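Local coordinates for PR domain zinc finger protein 2 (Homo sapiens, PDB 2QPW) that methylates histone H3 with S-adenosyl-L-methionine as methyl donor, through its PR (SET-related) domain, and may act as a DNA-binding transcription factor, at residues 65-70 / 76-81; 54-59 / 117-122. One frame throughout, in Å; residues are numbered along the deposited sequence.

Contact 1 of 2, residues 65-70 / 76-81; sequences KKRSQV and MWEVYY
The apolar part of this contact joins V70 and M76, whose side chains meet where V70 CG1 lies 4.2 Å from M76 CG. Both residues are buried, and both aim their CB atoms at the opposing segment. Further out, the methionine carries its methyl CE over one face of the R67 guanidinium, 4.1 Å from the plane and offset toward the rim.

Electrostatics enter at E78. Its OE1 comes within 3.9 Å of R67 CD, a contact with the aliphatic part of the arginine and not with its nitrogens. The guanidinium and carboxylate planes are turned 65° apart, and R67 NE stays 4.6 Å from E78 OE2, so the opposite charges probably attract one another without forming a salt bridge. The arginine reaches the strand because its CG stands anti to the backbone N (chi1 -176°) and the chain then bends at chi2.

Hydrogen bonds, by contrast, work inside the 65-70 segment. R67 NH1 donates to V70 O at 3.2 Å, arriving from above the carbonyl plane; this ties the guanidinium to its own loop while M76 packs against it. Residues 66-69 form a type I turn closed by Q69 N to K66 O at 2.9 Å, and Q69 OE1 returns across it to accept from K66 N at 2.8 Å, along a lone pair in the plane of the side-chain amide.

Segment 65-70 runs from the end of edge strand 63-65 into a loop, and 76-81 is the other edge strand of the same antiparallel sheet. Within this PR domain, the SET-related methyltransferase domain, the contact is structural packing across strand 85-90, whose C88 is touched by both R67 and V70, while W77 and V79 pack on I123 of strand 122-127.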
loop_
_atom_site.group_PDB
_atom_site.type_symbol
_atom_site.label_atom_id
_atom_site.label_comp_id
_atom_site.label_asym_id
_atom_site.label_seq_id
_atom_site.Cartn_x
_atom_site.Cartn_y
_atom_site.Cartn_z
ATOM N N LYS A 65 -3.179 17.161 2.236
ATOM C CA LYS A 65 -2.098 18.155 2.231
ATOM C C LYS A 65 -1.803 18.612 0.792
ATOM O O LYS A 65 -2.063 17.872 -0.173
ATOM C CB LYS A 65 -0.803 17.579 2.826
ATOM C CG LYS A 65 -0.928 16.983 4.252
ATOM C CD LYS A 65 0.430 16.530 4.741
ATOM C CE LYS A 65 0.328 15.848 6.090
ATOM N NZ LYS A 65 1.675 15.409 6.502
ATOM N N LYS A 66 -1.278 19.830 0.638
ATOM C CA LYS A 66 -0.814 20.269 -0.702
ATOM C C LYS A 66 0.469 19.520 -1.075
ATOM O O LYS A 66 1.238 19.121 -0.192
ATOM C CB LYS A 66 -0.531 21.774 -0.757
ATOM C CG LYS A 66 -1.660 22.668 -0.319
ATOM C CD LYS A 66 -1.228 24.131 -0.443
ATOM C CE LYS A 66 -0.313 24.520 0.722
ATOM N NZ LYS A 66 0.306 25.848 0.454
ATOM N N ARG A 67 0.709 19.360 -2.382
ATOM C CA ARG A 67 1.937 18.666 -2.843
ATOM C C ARG A 67 3.211 19.222 -2.197
ATOM O O ARG A 67 4.155 18.459 -1.895
ATOM C CB ARG A 67 2.048 18.693 -4.376
ATOM C CG ARG A 67 3.250 17.898 -4.954
ATOM C CD ARG A 67 3.014 16.370 -4.848
ATOM N NE ARG A 67 4.233 15.546 -4.765
ATOM C CZ ARG A 67 4.920 15.290 -3.643
ATOM N NH1 ARG A 67 4.546 15.822 -2.488
ATOM N NH2 ARG A 67 6.004 14.512 -3.671
ATOM N N SER A 68 3.260 20.548 -2.003
ATOM C CA SER A 68 4.454 21.200 -1.440
ATOM C C SER A 68 4.725 20.855 0.041
ATOM O O SER A 68 5.791 21.188 0.576
ATOM C CB SER A 68 4.388 22.724 -1.657
ATOM O OG SER A 68 3.303 23.319 -0.954
ATOM N N GLN A 69 3.766 20.209 0.703
ATOM C CA GLN A 69 3.892 19.828 2.127
ATOM C C GLN A 69 4.253 18.353 2.336
ATOM O O GLN A 69 4.590 17.944 3.452
ATOM C CB GLN A 69 2.550 20.038 2.840
ATOM C CG GLN A 69 2.001 21.453 2.860
ATOM C CD GLN A 69 0.648 21.529 3.565
ATOM O OE1 GLN A 69 -0.399 21.114 3.019
ATOM N NE2 GLN A 69 0.657 22.058 4.794
ATOM N N VAL A 70 4.125 17.534 1.296
ATOM C CA VAL A 70 4.424 16.095 1.433
ATOM C C VAL A 70 5.883 15.835 1.030
ATOM O O VAL A 70 6.375 16.439 0.091
ATOM C CB VAL A 70 3.399 15.219 0.675
ATOM C CG1 VAL A 70 3.688 13.723 0.868
ATOM C CG2 VAL A 70 1.986 15.537 1.190
ATOM N N MET A 76 1.537 7.777 0.219
ATOM C CA MET A 76 0.544 8.769 -0.242
ATOM C C MET A 76 -0.013 8.486 -1.637
ATOM O O MET A 76 0.652 7.840 -2.464
ATOM C CB MET A 76 1.151 10.194 -0.214
ATOM C CG MET A 76 2.056 10.562 -1.426
ATOM S SD MET A 76 1.150 11.413 -2.795
ATOM C CE MET A 76 2.451 11.834 -3.926
ATOM N N TRP A 77 -1.223 8.991 -1.882
ATOM C CA TRP A 77 -1.849 9.011 -3.218
ATOM C C TRP A 77 -2.360 10.433 -3.500
ATOM O O TRP A 77 -2.660 11.193 -2.566
ATOM C CB TRP A 77 -3.024 8.013 -3.312
ATOM C CG TRP A 77 -2.531 6.560 -3.313
ATOM C CD1 TRP A 77 -2.393 5.731 -2.219
ATOM C CD2 TRP A 77 -2.125 5.791 -4.453
ATOM N NE1 TRP A 77 -1.891 4.503 -2.614
ATOM C CE2 TRP A 77 -1.724 4.508 -3.974
ATOM C CE3 TRP A 77 -2.027 6.062 -5.832
ATOM C CZ2 TRP A 77 -1.250 3.492 -4.836
ATOM C CZ3 TRP A 77 -1.549 5.049 -6.704
ATOM C CH2 TRP A 77 -1.133 3.779 -6.175
ATOM N N GLU A 78 -2.525 10.765 -4.779
ATOM C CA GLU A 78 -3.102 12.092 -5.142
ATOM C C GLU A 78 -4.537 11.959 -5.621
ATOM O O GLU A 78 -4.838 11.079 -6.448
ATOM C CB GLU A 78 -2.187 12.776 -6.184
ATOM C CG GLU A 78 -0.783 13.039 -5.583
ATOM C CD GLU A 78 0.194 13.651 -6.566
ATOM O OE1 GLU A 78 0.026 14.857 -6.866
ATOM O OE2 GLU A 78 1.154 12.943 -6.984
ATOM N N VAL A 79 -5.434 12.800 -5.090
ATOM C CA VAL A 79 -6.859 12.712 -5.405
ATOM C C VAL A 79 -7.365 14.139 -5.563
ATOM O O VAL A 79 -7.007 14.997 -4.769
ATOM C CB VAL A 79 -7.671 12.037 -4.249
ATOM C CG1 VAL A 79 -9.168 12.076 -4.550
ATOM C CG2 VAL A 79 -7.179 10.556 -4.051
ATOM N N TYR A 80 -8.177 14.368 -6.583
ATOM C CA TYR A 80 -8.708 15.713 -6.899
ATOM C C TYR A 80 -9.998 15.958 -6.142
ATOM O O TYR A 80 -10.906 15.101 -6.164
ATOM C CB TYR A 80 -9.014 15.806 -8.408
ATOM C CG TYR A 80 -9.663 17.117 -8.834
ATOM C CD1 TYR A 80 -8.892 18.269 -8.965
ATOM C CD2 TYR A 80 -11.041 17.203 -9.061
ATOM C CE1 TYR A 80 -9.461 19.497 -9.333
ATOM C CE2 TYR A 80 -11.639 18.452 -9.457
ATOM C CZ TYR A 80 -10.833 19.574 -9.585
ATOM O OH TYR A 80 -11.385 20.798 -9.965
ATOM N N TYR A 81 -10.102 17.150 -5.537
ATOM C CA TYR A 81 -11.353 17.594 -4.875
ATOM C C TYR A 81 -11.877 18.889 -5.513
ATOM O O TYR A 81 -11.202 19.906 -5.461
ATOM C CB TYR A 81 -11.121 17.799 -3.363
ATOM C CG TYR A 81 -10.793 16.471 -2.698
ATOM C CD1 TYR A 81 -11.792 15.677 -2.150
ATOM C CD2 TYR A 81 -9.472 15.992 -2.690
ATOM C CE1 TYR A 81 -11.486 14.413 -1.586
ATOM C CE2 TYR A 81 -9.157 14.747 -2.156
ATOM C CZ TYR A 81 -10.162 13.959 -1.587
ATOM O OH TYR A 81 -9.826 12.692 -1.036
#

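Contact 2 of 2, residues 54-59 / 117-122; sequences GKKFGP and LEINRA
The aromatic ring in these segments, the phenyl of F57, packs edge-to-face with W99, a partner beyond both of them. P59, which follows G58 through a cis peptide bond, instead offers a ring carbon to the opposing segment: P59 CB lies 3.8 Å from A122 CB.

The second touch is aliphatic although one partner is a lysine. K56 CD and I119 CD1 approach to 3.7 Å, the two side chains crossing at a slant. K56 leaves its backbone with CG anti to N (chi1 -174°), stays extended to CD, then folds at chi3 and chi4, which turns its ammonium end aside from the isoleucine. The example illustrates how a lysine can use its methylene chain for packing at a surface.

I119 and A122 are held in place by their own hairpin. I119 N bonds to A122 O at 3.0 Å and A122 N to I119 O at 3.1 Å, around a two-residue turn in which N120 and R121 both adopt left-handed backbone angles, as in a type I′ turn.

Strand 122-127 separates strand 56-57 from strand 104-119 in a four-stranded mixed sheet of the SET-related PR domain. The contact is structural packing there, and Y124 on that middle strand is touched by K56, P59 and I119.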
loop_
_atom_site.group_PDB
_atom_site.type_symbol
_atom_site.label_atom_id
_atom_site.label_comp_id
_atom_site.label_asym_id
_atom_site.label_seq_id
_atom_site.Cartn_x
_atom_site.Cartn_y
_atom_site.Cartn_z
ATOM N N GLY A 54 -9.859 -9.627 -8.746
ATOM C CA GLY A 54 -10.957 -8.670 -8.576
ATOM C C GLY A 54 -11.414 -8.284 -7.163
ATOM O O GLY A 54 -12.290 -7.416 -7.016
ATOM N N LYS A 55 -10.827 -8.864 -6.123
ATOM C CA LYS A 55 -11.156 -8.504 -4.740
ATOM C C LYS A 55 -10.689 -7.061 -4.418
ATOM O O LYS A 55 -9.532 -6.729 -4.686
ATOM C CB LYS A 55 -10.530 -9.513 -3.763
ATOM C CG LYS A 55 -10.680 -9.198 -2.254
ATOM C CD LYS A 55 -12.168 -9.261 -1.759
ATOM C CE LYS A 55 -12.243 -8.929 -0.254
ATOM N NZ LYS A 55 -13.654 -8.946 0.276
ATOM N N LYS A 56 -11.586 -6.250 -3.838
ATOM C CA LYS A 56 -11.333 -4.827 -3.489
ATOM C C LYS A 56 -11.045 -4.616 -1.999
ATOM O O LYS A 56 -11.761 -5.135 -1.135
ATOM C CB LYS A 56 -12.577 -4.009 -3.847
ATOM C CG LYS A 56 -12.456 -2.520 -3.685
ATOM C CD LYS A 56 -13.669 -1.846 -4.328
ATOM C CE LYS A 56 -15.007 -2.286 -3.739
ATOM N NZ LYS A 56 -15.309 -1.630 -2.446
ATOM N N PHE A 57 -10.021 -3.836 -1.697
ATOM C CA PHE A 57 -9.700 -3.462 -0.310
ATOM C C PHE A 57 -9.667 -1.943 -0.202
ATOM O O PHE A 57 -9.300 -1.273 -1.169
ATOM C CB PHE A 57 -8.327 -3.977 0.049
ATOM C CG PHE A 57 -8.206 -5.491 -0.015
ATOM C CD1 PHE A 57 -7.457 -6.097 -1.026
ATOM C CD2 PHE A 57 -8.807 -6.281 0.954
ATOM C CE1 PHE A 57 -7.308 -7.506 -1.074
ATOM C CE2 PHE A 57 -8.701 -7.670 0.907
ATOM C CZ PHE A 57 -7.945 -8.285 -0.106
ATOM N N GLY A 58 -10.005 -1.412 0.972
ATOM C CA GLY A 58 -9.952 0.036 1.186
ATOM C C GLY A 58 -11.213 0.602 1.871
ATOM O O GLY A 58 -12.060 -0.160 2.352
ATOM N N PRO A 59 -11.349 1.936 1.914
ATOM C CA PRO A 59 -10.471 2.885 1.221
ATOM C C PRO A 59 -9.134 3.127 1.919
ATOM O O PRO A 59 -9.049 3.053 3.158
ATOM C CB PRO A 59 -11.271 4.191 1.273
ATOM C CG PRO A 59 -12.123 4.054 2.531
ATOM C CD PRO A 59 -12.451 2.601 2.635
ATOM N N LEU A 117 -7.678 2.035 -7.846
ATOM C CA LEU A 117 -8.846 2.566 -8.544
ATOM C C LEU A 117 -9.594 3.549 -7.627
ATOM O O LEU A 117 -9.641 3.373 -6.399
ATOM C CB LEU A 117 -9.734 1.450 -9.044
ATOM C CG LEU A 117 -10.649 0.739 -8.071
ATOM C CD1 LEU A 117 -11.890 0.148 -8.778
ATOM C CD2 LEU A 117 -9.860 -0.365 -7.353
ATOM N N GLU A 118 -10.108 4.625 -8.208
ATOM C CA GLU A 118 -10.755 5.668 -7.401
ATOM C C GLU A 118 -12.264 5.455 -7.400
ATOM O O GLU A 118 -12.851 5.304 -8.474
ATOM C CB GLU A 118 -10.421 7.063 -7.951
ATOM C CG GLU A 118 -10.858 8.190 -7.057
ATOM C CD GLU A 118 -10.607 9.556 -7.646
ATOM O OE1 GLU A 118 -9.452 9.819 -8.085
ATOM O OE2 GLU A 118 -11.560 10.383 -7.637
ATOM N N ILE A 119 -12.872 5.438 -6.208
ATOM C CA ILE A 119 -14.343 5.364 -6.047
ATOM C C ILE A 119 -14.761 6.348 -4.947
ATOM O O ILE A 119 -14.188 6.330 -3.831
ATOM C CB ILE A 119 -14.824 3.953 -5.572
ATOM C CG1 ILE A 119 -14.235 2.826 -6.443
ATOM C CG2 ILE A 119 -16.364 3.892 -5.573
ATOM C CD1 ILE A 119 -14.413 1.446 -5.842
ATOM N N ASN A 120 -15.765 7.186 -5.235
ATOM C CA ASN A 120 -16.171 8.258 -4.308
ATOM C C ASN A 120 -15.012 9.090 -3.720
ATOM O O ASN A 120 -14.958 9.385 -2.503
ATOM C CB ASN A 120 -17.060 7.698 -3.192
ATOM C CG ASN A 120 -18.266 6.947 -3.735
ATOM O OD1 ASN A 120 -18.823 7.318 -4.777
ATOM N ND2 ASN A 120 -18.640 5.859 -3.063
ATOM N N ARG A 121 -14.095 9.498 -4.603
ATOM C CA ARG A 121 -12.961 10.340 -4.233
ATOM C C ARG A 121 -12.058 9.730 -3.165
ATOM O O ARG A 121 -11.497 10.452 -2.316
ATOM C CB ARG A 121 -13.381 11.781 -3.874
ATOM C CG ARG A 121 -14.337 12.372 -4.906
ATOM C CD ARG A 121 -14.367 13.905 -4.919
ATOM N NE ARG A 121 -15.394 14.366 -5.853
ATOM C CZ ARG A 121 -15.233 14.499 -7.176
ATOM N NH1 ARG A 121 -16.254 14.930 -7.913
ATOM N NH2 ARG A 121 -14.066 14.248 -7.770
ATOM N N ALA A 122 -11.924 8.406 -3.213
ATOM C CA ALA A 122 -10.913 7.686 -2.407
ATOM C C ALA A 122 -10.243 6.578 -3.212
ATOM O O ALA A 122 -10.869 5.965 -4.080
ATOM C CB ALA A 122 -11.551 7.092 -1.128
#

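How the contacts relate
Contact 1 spans strand 85-90; in contact 2 K56 and I119 reach across strand 122-127, whereas P59 meets A122 at that strand's own start. Neither pair of segments shares a backbone hydrogen bond, and side chains alone make the touches. Contact 1 is partly buried, with an apolar interior and a charged, exposed margin; contact 2 lies at the surface, yet its touches are purely aliphatic. The loop closed by 54-59 and 117-122 contains contact 1 entirely, and their centres are 18 Å apart. They share no strand but meet at the turn of contact 2, where Y81 OH lies 3.1 Å from R121 O, a probable hydrogen bond, and V79 CG1 packs against the same carbonyl oxygen.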